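Local coordinates for protein gamma-glutamyltranspeptidase (PDB 6J3A) that probably acts as an Ntn-hydrolase-type enzyme, a transferase-class homologue of LmbA related to gamma-glutamyltranspeptidases that cleave and transfer gamma-glutamyl groups, at residues 150-155 with 174-179; 157-162 with 169-174. All coordinates share one frame; numbering follows the deposited sequence.

Interaction 1. Residues 150-155 with 174-179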
loop_
_atom_site.group_PDB
_atom_site.type_symbol
_atom_site.label_atom_id
_atom_site.label_comp_id
_atom_site.label_asym_id
_atom_site.label_seq_id
_atom_site.Cartn_x
_atom_site.Cartn_y
_atom_site.Cartn_z
ATOM N N VAL A 150 22.108 6.918 -6.611
ATOM C CA VAL A 150 22.443 6.814 -8.030
ATOM C C VAL A 150 22.485 8.207 -8.657
ATOM O O VAL A 150 23.332 8.456 -9.512
ATOM C CB VAL A 150 21.479 5.878 -8.800
ATOM C CG1 VAL A 150 21.673 5.978 -10.316
ATOM C CG2 VAL A 150 21.692 4.434 -8.366
ATOM N N THR A 151 21.591 9.097 -8.211
ATOM C CA THR A 151 21.567 10.495 -8.672
ATOM C C THR A 151 22.814 11.238 -8.224
ATOM O O THR A 151 23.491 11.856 -9.030
ATOM C CB THR A 151 20.332 11.288 -8.170
ATOM O OG1 THR A 151 19.127 10.707 -8.676
ATOM C CG2 THR A 151 20.374 12.736 -8.646
ATOM N N VAL A 152 23.097 11.190 -6.930
ATOM C CA VAL A 152 24.325 11.771 -6.387
ATOM C C VAL A 152 25.553 11.282 -7.171
ATOM O O VAL A 152 26.364 12.098 -7.602
ATOM C CB VAL A 152 24.477 11.478 -4.879
ATOM C CG1 VAL A 152 25.858 11.871 -4.373
ATOM C CG2 VAL A 152 23.419 12.229 -4.081
ATOM N N GLU A 153 25.670 9.970 -7.384
ATOM C CA GLU A 153 26.812 9.415 -8.144
ATOM C C GLU A 153 26.967 10.020 -9.555
ATOM O O GLU A 153 28.082 10.132 -10.047
ATOM C CB GLU A 153 26.751 7.877 -8.244
ATOM C CG GLU A 153 27.014 7.102 -6.944
ATOM C CD GLU A 153 28.431 7.216 -6.405
ATOM O OE1 GLU A 153 29.309 7.775 -7.094
ATOM O OE2 GLU A 153 28.667 6.737 -5.273
ATOM N N THR A 154 25.862 10.425 -10.180
ATOM C CA THR A 154 25.891 11.082 -11.504
ATOM C C THR A 154 26.623 12.437 -11.533
ATOM O O THR A 154 27.152 12.846 -12.573
ATOM C CB THR A 154 24.475 11.370 -12.074
ATOM O OG1 THR A 154 23.777 12.313 -11.245
ATOM C CG2 THR A 154 23.660 10.113 -12.210
ATOM N N VAL A 155 26.592 13.132 -10.398
ATOM C CA VAL A 155 27.191 14.459 -10.240
ATOM C C VAL A 155 28.276 14.406 -9.176
ATOM O O VAL A 155 28.454 15.359 -8.415
ATOM C CB VAL A 155 26.135 15.540 -9.860
ATOM C CG1 VAL A 155 25.225 15.828 -11.048
ATOM C CG2 VAL A 155 25.322 15.158 -8.619
ATOM N N GLY A 174 33.153 11.362 1.229
ATOM C CA GLY A 174 33.053 10.753 -0.102
ATOM C C GLY A 174 32.034 9.626 -0.254
ATOM O O GLY A 174 31.958 9.001 -1.315
ATOM N N LYS A 175 31.237 9.382 0.788
ATOM C CA LYS A 175 30.269 8.287 0.816
ATOM C C LYS A 175 28.907 8.791 0.341
ATOM O O LYS A 175 28.265 9.617 1.005
ATOM C CB LYS A 175 30.151 7.692 2.229
ATOM N N ALA A 176 28.486 8.290 -0.819
ATOM C CA ALA A 176 27.148 8.537 -1.348
ATOM C C ALA A 176 26.075 7.816 -0.506
ATOM O O ALA A 176 26.393 6.846 0.196
ATOM C CB ALA A 176 27.065 8.078 -2.799
ATOM N N PRO A 177 24.804 8.291 -0.566
ATOM C CA PRO A 177 23.698 7.598 0.103
ATOM C C PRO A 177 23.511 6.173 -0.403
ATOM O O PRO A 177 23.577 5.929 -1.609
ATOM C CB PRO A 177 22.476 8.448 -0.255
ATOM C CG PRO A 177 23.021 9.806 -0.477
ATOM C CD PRO A 177 24.352 9.577 -1.133
ATOM N N ARG A 178 23.312 5.247 0.530
ATOM C CA ARG A 178 23.091 3.835 0.202
ATOM C C ARG A 178 21.707 3.407 0.716
ATOM O O ARG A 178 21.307 3.790 1.826
ATOM C CB ARG A 178 24.174 2.905 0.797
ATOM C CG ARG A 178 25.441 3.568 1.325
ATOM C CD ARG A 178 26.502 2.522 1.664
ATOM N N PRO A 179 20.977 2.607 -0.082
ATOM C CA PRO A 179 19.742 2.053 0.443
ATOM C C PRO A 179 20.020 1.080 1.593
ATOM O O PRO A 179 21.122 0.528 1.707
ATOM C CB PRO A 179 19.121 1.350 -0.765
ATOM C CG PRO A 179 20.241 1.084 -1.696
ATOM C CD PRO A 179 21.225 2.186 -1.474
#
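Glu153, leaning over Ala176, is held by a salt bridge from its OE1 to NE of Arg156 just beyond the helix, and its OE2 rests 3.2 Å from Ala176 CB. The chain is bent to get there: CG stands anti to the carbonyl carbon and chi2 of -67° folds the carboxylate back toward 174-179. Arg156 also donates from NH2 to the carbonyl O of Gly174, so one guanidinium group ties the helix to the loop at Gly174, although no hydrogen bond joins the two segments directly. The remainder of the contact is apolar. Both methyls of Val152, a buried residue, reach across. CG1, anti to the backbone N with chi1 170°, comes 4.3 Å from Ala176 CB and, together with CG2, also faces Pro177 CD. CG2, beside the backbone N, is 4.1 Å from Pro177 CD, and the valine and proline side chains cross at about a right angle. Val152 and Ala176 mark the closest backbone approach, with their CA atoms 6.6 Å apart. Ala176 turns its CB toward the helix. Farther along the loop, Pro179 packs on Arg524 of the second subunit. The arrangement is a helix end packed against an extended loop, in a helical region at the periphery of the Ntn-hydrolase fold of the gamma-glutamyltranspeptidase family.

Interaction 2. Residues 157-162 with 169-174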
loop_
_atom_site.group_PDB
_atom_site.type_symbol
_atom_site.label_atom_id
_atom_site.label_comp_id
_atom_site.label_asym_id
_atom_site.label_seq_id
_atom_site.Cartn_x
_atom_site.Cartn_y
_atom_site.Cartn_z
ATOM N N GLU A 157 31.674 14.076 -9.587
ATOM C CA GLU A 157 32.774 14.941 -10.002
ATOM C C GLU A 157 32.429 16.411 -9.802
ATOM O O GLU A 157 33.200 17.150 -9.196
ATOM C CB GLU A 157 33.134 14.681 -11.463
ATOM C CG GLU A 157 34.145 15.680 -12.020
ATOM C CD GLU A 157 34.963 15.136 -13.171
ATOM O OE1 GLU A 157 34.533 14.145 -13.800
ATOM O OE2 GLU A 157 36.039 15.712 -13.449
ATOM N N LEU A 158 31.275 16.819 -10.324
ATOM C CA LEU A 158 30.771 18.180 -10.143
ATOM C C LEU A 158 30.746 18.620 -8.672
ATOM O O LEU A 158 31.094 19.751 -8.353
ATOM C CB LEU A 158 29.369 18.297 -10.744
ATOM C CG LEU A 158 28.721 19.688 -10.835
ATOM C CD1 LEU A 158 29.547 20.646 -11.684
ATOM C CD2 LEU A 158 27.318 19.589 -11.420
ATOM N N PHE A 159 30.342 17.715 -7.787
ATOM C CA PHE A 159 30.227 17.999 -6.347
ATOM C C PHE A 159 31.589 18.155 -5.683
ATOM O O PHE A 159 31.826 19.107 -4.926
ATOM C CB PHE A 159 29.468 16.859 -5.645
ATOM C CG PHE A 159 27.964 16.995 -5.655
ATOM C CD1 PHE A 159 27.289 17.790 -6.585
ATOM C CD2 PHE A 159 27.215 16.286 -4.733
ATOM C CE1 PHE A 159 25.907 17.891 -6.566
ATOM C CE2 PHE A 159 25.830 16.377 -4.719
ATOM C CZ PHE A 159 25.177 17.185 -5.637
ATOM N N GLU A 160 32.467 17.193 -5.953
ATOM C CA GLU A 160 33.799 17.154 -5.342
ATOM C C GLU A 160 34.672 18.335 -5.758
ATOM O O GLU A 160 35.263 19.002 -4.909
ATOM C CB GLU A 160 34.500 15.832 -5.678
ATOM C CG GLU A 160 33.901 14.666 -4.914
ATOM C CD GLU A 160 34.471 13.315 -5.286
ATOM O OE1 GLU A 160 34.982 13.132 -6.417
ATOM O OE2 GLU A 160 34.377 12.420 -4.428
ATOM N N THR A 161 34.712 18.588 -7.063
ATOM C CA THR A 161 35.618 19.567 -7.662
ATOM C C THR A 161 35.051 20.978 -7.708
ATOM O O THR A 161 35.807 21.937 -7.776
ATOM C CB THR A 161 35.987 19.188 -9.114
ATOM O OG1 THR A 161 34.856 19.378 -9.976
ATOM C CG2 THR A 161 36.497 17.735 -9.207
ATOM N N GLU A 162 33.729 21.103 -7.671
ATOM C CA GLU A 162 33.069 22.358 -8.028
ATOM C C GLU A 162 32.025 22.786 -6.985
ATOM O O GLU A 162 32.209 23.824 -6.351
ATOM C CB GLU A 162 32.487 22.218 -9.441
ATOM C CG GLU A 162 32.555 23.443 -10.333
ATOM C CD GLU A 162 33.936 24.045 -10.534
ATOM O OE1 GLU A 162 34.711 23.560 -11.386
ATOM O OE2 GLU A 162 34.213 25.055 -9.868
ATOM N N VAL A 169 27.114 17.671 2.164
ATOM C CA VAL A 169 25.818 17.137 2.574
ATOM C C VAL A 169 25.585 15.728 2.020
ATOM O O VAL A 169 25.128 14.847 2.756
ATOM C CB VAL A 169 24.689 18.094 2.146
ATOM C CG1 VAL A 169 23.317 17.503 2.451
ATOM C CG2 VAL A 169 24.855 19.439 2.848
ATOM N N TYR A 170 25.911 15.517 0.744
ATOM C CA TYR A 170 25.570 14.268 0.047
ATOM C C TYR A 170 26.714 13.268 -0.144
ATOM O O TYR A 170 26.466 12.109 -0.475
ATOM C CB TYR A 170 24.904 14.587 -1.299
ATOM C CG TYR A 170 23.514 15.175 -1.123
ATOM C CD1 TYR A 170 22.432 14.370 -0.742
ATOM C CD2 TYR A 170 23.276 16.539 -1.303
ATOM C CE1 TYR A 170 21.155 14.905 -0.564
ATOM C CE2 TYR A 170 22.002 17.080 -1.125
ATOM C CZ TYR A 170 20.946 16.262 -0.759
ATOM O OH TYR A 170 19.689 16.803 -0.589
ATOM N N LEU A 171 27.950 13.711 0.074
ATOM C CA LEU A 171 29.122 12.851 -0.003
ATOM C C LEU A 171 29.973 13.004 1.260
ATOM O O LEU A 171 31.188 13.189 1.166
ATOM C CB LEU A 171 29.953 13.205 -1.241
ATOM C CG LEU A 171 29.362 13.023 -2.636
ATOM C CD1 LEU A 171 30.374 13.493 -3.674
ATOM C CD2 LEU A 171 28.988 11.580 -2.915
ATOM N N PRO A 172 29.348 12.936 2.454
ATOM C CA PRO A 172 30.173 13.002 3.670
ATOM C C PRO A 172 31.220 11.893 3.661
ATOM O O PRO A 172 30.864 10.717 3.503
ATOM C CB PRO A 172 29.168 12.774 4.803
ATOM C CG PRO A 172 28.035 12.044 4.159
ATOM C CD PRO A 172 27.950 12.582 2.761
ATOM N N GLY A 173 32.492 12.282 3.780
ATOM C CA GLY A 173 33.625 11.364 3.620
ATOM C C GLY A 173 33.726 10.725 2.242
ATOM O O GLY A 173 34.313 9.661 2.088
ATOM N N GLY A 174 33.153 11.362 1.229
ATOM C CA GLY A 174 33.053 10.753 -0.102
ATOM C C GLY A 174 32.034 9.626 -0.254
ATOM O O GLY A 174 31.958 9.001 -1.315
#
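Leu171 CD1 sits between two neighbouring side chains of helix 156-161, 4.0 Å from Phe159 CB and 3.9 Å from Glu160 CG. The leucine reaches them with CG anti to its carbonyl carbon (chi1 -63°) and CD1 extended beyond. That methyl therefore separates the close-packed inner part of the contact from its outer margin. On the inner side, Phe159 and Tyr170 are both buried. Phe159 CE2 approaches Tyr170 CB at 4.0 Å, and both Tyr170 CB and Leu171 CD1 lie at the edge of the Phe159 ring, near its plane. The two aromatic side chains run obliquely past each other and do not stack. The Tyr170 ring also carries Val169 CG1 over one face, 3.8 Å above its plane and offset toward the rim. Strand 448-449 adds Val448 against Val169 and Tyr170. The outer side is looser. Glu160 is exposed and meets Leu171 CD1 most closely with its aliphatic CG, crossing that side chain at about a right angle. Its carboxylate continues alongside, and OE2 finds its salt-bridge partner in Arg156. Past the end of helix 164-170, Gly174 N bonds to Leu171 O at 2.7 Å, closing the turn behind the leucine. With no hydrogen bond crossing between the segments, the contact is held by burial of nonpolar surface, and charge appears at its margin, where Glu160 pairs with Arg156.

How the interactions relate
Interaction 2 is the more buried contact and joins helix 156-161 to the end of helix 164-170 and the turn after it; interaction 1, partly buried, sets the preceding helix 146-154 against the loop that continues from that turn, so that interaction 2 is nested inside the loop closed by interaction 1. The centres lie 9 Å apart and Gly174 belongs to both. Val152 links them directly: its CG1 is 3.5 Å from Leu171 CD2, making a continuous apolar patch, and Pro177 CD packs 3.4 Å from Tyr170 O. Aromatic and leucine side chains fill the inner contact, small methyls and a proline the outer one. Both contacts share Arg156, at the start of helix 156-161, as the charged partner at their exposed edge.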